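Local coordinates for protein Lv-ranaspumin (Lv-RSN-1) (Leptodactylus vastus, PDB 4K82) that is a surfactant protein of the frog's foam nest, probably lowering surface tension so that the foam can form and persist, at residues V31-I36 and E56-T61. Sequence-based numbering, arbitrary orientation.
Sequences VELAVI and ELLERT
I36 of helix 29-42 packs against L57, L58 and T61 of helix 48-64. Its CG1 is anti to the carbonyl carbon (chi1 -65°), and the chain runs on extended, which carries CD1 up to the other backbone. There CD1 lies 3.8 Å from L58 CA and 3.7 Å from T61 OG1. The flank of the same side chain meets L57, with I36 CG1 3.8 Å from L57 CD2.

T61 faces helix 29-42 with both branches. Its OG1 turns back along its own helix and donates to L57 O at 2.8 Å. The hydroxyl approaches from above the carbonyl plane, while T61 N reaches the same oxygen from the opposite face. L57 O thus accepts two bonds, and the one from OG1 holds the threonine's rotation. This leaves CG2, anti to the backbone N, pointing at E32, where T61 CG2 touches E32 OE1 at 3.6 Å and also packs on CB.

No direct hydrogen bond joins the two segments. Two waters bridge them instead. One donates to T61 OG1 and, weakly, to E32 OE2. The other donates to E32 OE1 and T61 O. The carboxylate of E32 also forms a salt bridge with R64, three residues beyond T61 at the end of helix 48-64.

L58 lies beside I36, whose CD1 rests against its CA. Further out, L58 CD1 meets L33 CD2 at 3.6 Å, and these two side chains cross at about a right angle.

The axes of segments 31-36 and 56-61 run antiparallel, at 169°, and come within 10.4 Å of each other, as in a helical hairpin. I36 and L58 also touch helix 89-102, on I93 and on I92 and L96. A34 and V35 pack on helix 107-121, and V31, E32 and V35 on helix 133-144.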
loop_
_atom_site.group_PDB
_atom_site.type_symbol
_atom_site.label_atom_id
_atom_site.label_comp_id
_atom_site.label_asym_id
_atom_site.label_seq_id
_atom_site.Cartn_x
_atom_site.Cartn_y
_atom_site.Cartn_z
ATOM N N VAL A 31 4.938 4.934 3.730
ATOM C CA VAL A 31 4.343 3.964 2.816
ATOM C C VAL A 31 2.879 3.697 3.159
ATOM O O VAL A 31 2.014 3.707 2.276
ATOM C CB VAL A 31 5.145 2.644 2.819
ATOM C CG1 VAL A 31 4.356 1.522 2.147
ATOM C CG2 VAL A 31 6.504 2.851 2.143
ATOM N N GLU A 32 2.584 3.523 4.450
ATOM C CA GLU A 32 1.224 3.218 4.869
ATOM C C GLU A 32 0.278 4.389 4.612
ATOM O O GLU A 32 -0.878 4.189 4.225
ATOM C CB GLU A 32 1.197 2.829 6.348
ATOM C CG GLU A 32 1.917 1.514 6.631
ATOM C CD GLU A 32 1.915 1.152 8.102
ATOM O OE1 GLU A 32 2.325 2.001 8.923
ATOM O OE2 GLU A 32 1.501 0.021 8.432
ATOM N N LEU A 33 0.767 5.610 4.841
ATOM C CA LEU A 33 -0.043 6.793 4.597
ATOM C C LEU A 33 -0.313 6.950 3.114
ATOM O O LEU A 33 -1.412 7.354 2.730
ATOM C CB LEU A 33 0.624 8.066 5.138
ATOM C CG LEU A 33 0.712 8.122 6.660
ATOM C CD1 LEU A 33 1.399 9.418 7.083
ATOM C CD2 LEU A 33 -0.676 8.002 7.291
ATOM N N ALA A 34 0.688 6.652 2.284
ATOM C CA ALA A 34 0.523 6.773 0.838
ATOM C C ALA A 34 -0.571 5.817 0.366
ATOM O O ALA A 34 -1.407 6.176 -0.455
ATOM C CB ALA A 34 1.841 6.489 0.116
ATOM N N VAL A 35 -0.571 4.600 0.895
ATOM C CA VAL A 35 -1.606 3.632 0.558
ATOM C C VAL A 35 -2.994 4.148 0.918
ATOM O O VAL A 35 -3.905 4.110 0.097
ATOM C CB VAL A 35 -1.358 2.291 1.260
ATOM C CG1 VAL A 35 -2.546 1.365 1.068
ATOM C CG2 VAL A 35 -0.061 1.657 0.748
ATOM N N ILE A 36 -3.145 4.649 2.138
ATOM C CA ILE A 36 -4.426 5.177 2.591
ATOM C C ILE A 36 -4.893 6.366 1.761
ATOM O O ILE A 36 -6.026 6.393 1.280
ATOM C CB ILE A 36 -4.332 5.569 4.057
ATOM C CG1 ILE A 36 -4.103 4.311 4.887
ATOM C CG2 ILE A 36 -5.611 6.283 4.512
ATOM C CD1 ILE A 36 -3.674 4.609 6.318
ATOM N N GLU A 56 -10.656 4.529 9.887
ATOM C CA GLU A 56 -10.210 3.706 11.010
ATOM C C GLU A 56 -8.779 3.243 10.819
ATOM O O GLU A 56 -7.996 3.254 11.758
ATOM C CB GLU A 56 -11.126 2.506 11.217
ATOM C CG GLU A 56 -12.511 2.891 11.721
ATOM C CD GLU A 56 -13.239 1.732 12.368
ATOM O OE1 GLU A 56 -12.556 0.833 12.907
ATOM O OE2 GLU A 56 -14.491 1.719 12.335
ATOM N N LEU A 57 -8.439 2.863 9.589
ATOM C CA LEU A 57 -7.075 2.478 9.268
ATOM C C LEU A 57 -6.079 3.627 9.445
ATOM O O LEU A 57 -4.983 3.437 9.967
ATOM C CB LEU A 57 -7.003 1.912 7.851
ATOM C CG LEU A 57 -5.643 1.397 7.379
ATOM C CD1 LEU A 57 -5.191 0.201 8.216
ATOM C CD2 LEU A 57 -5.694 1.041 5.897
ATOM N N LEU A 58 -6.463 4.825 9.013
ATOM C CA LEU A 58 -5.624 5.998 9.233
ATOM C C LEU A 58 -5.398 6.242 10.726
ATOM O O LEU A 58 -4.278 6.492 11.159
ATOM C CB LEU A 58 -6.297 7.226 8.599
ATOM C CG LEU A 58 -5.535 8.553 8.674
ATOM C CD1 LEU A 58 -4.120 8.429 8.104
ATOM C CD2 LEU A 58 -6.325 9.619 7.929
ATOM N N GLU A 59 -6.473 6.171 11.497
ATOM C CA GLU A 59 -6.378 6.342 12.942
ATOM C C GLU A 59 -5.420 5.320 13.536
ATOM O O GLU A 59 -4.519 5.679 14.305
ATOM C CB GLU A 59 -7.774 6.253 13.574
ATOM C CG GLU A 59 -8.649 7.440 13.226
ATOM C CD GLU A 59 -10.064 7.339 13.760
ATOM O OE1 GLU A 59 -10.573 6.205 13.904
ATOM O OE2 GLU A 59 -10.666 8.399 14.037
ATOM N N ARG A 60 -5.593 4.056 13.163
ATOM C CA ARG A 60 -4.750 2.991 13.707
ATOM C C ARG A 60 -3.301 3.159 13.294
ATOM O O ARG A 60 -2.389 2.966 14.090
ATOM C CB ARG A 60 -5.250 1.614 13.265
ATOM C CG ARG A 60 -6.562 1.189 13.904
ATOM C CD ARG A 60 -6.886 -0.256 13.556
ATOM N NE ARG A 60 -7.123 -0.420 12.126
ATOM C CZ ARG A 60 -8.329 -0.525 11.576
ATOM N NH1 ARG A 60 -8.446 -0.664 10.265
ATOM N NH2 ARG A 60 -9.417 -0.504 12.337
ATOM N N THR A 61 -3.083 3.481 12.022
ATOM C CA THR A 61 -1.739 3.663 11.509
ATOM C C THR A 61 -1.007 4.775 12.259
ATOM O O THR A 61 0.152 4.620 12.623
ATOM C CB THR A 61 -1.791 3.990 10.007
ATOM O OG1 THR A 61 -2.349 2.873 9.311
ATOM C CG2 THR A 61 -0.416 4.283 9.462
HETATM O O HOH W 1 -1.676 0.878 7.516
HETATM O O HOH W 2 2.348 3.165 11.625
#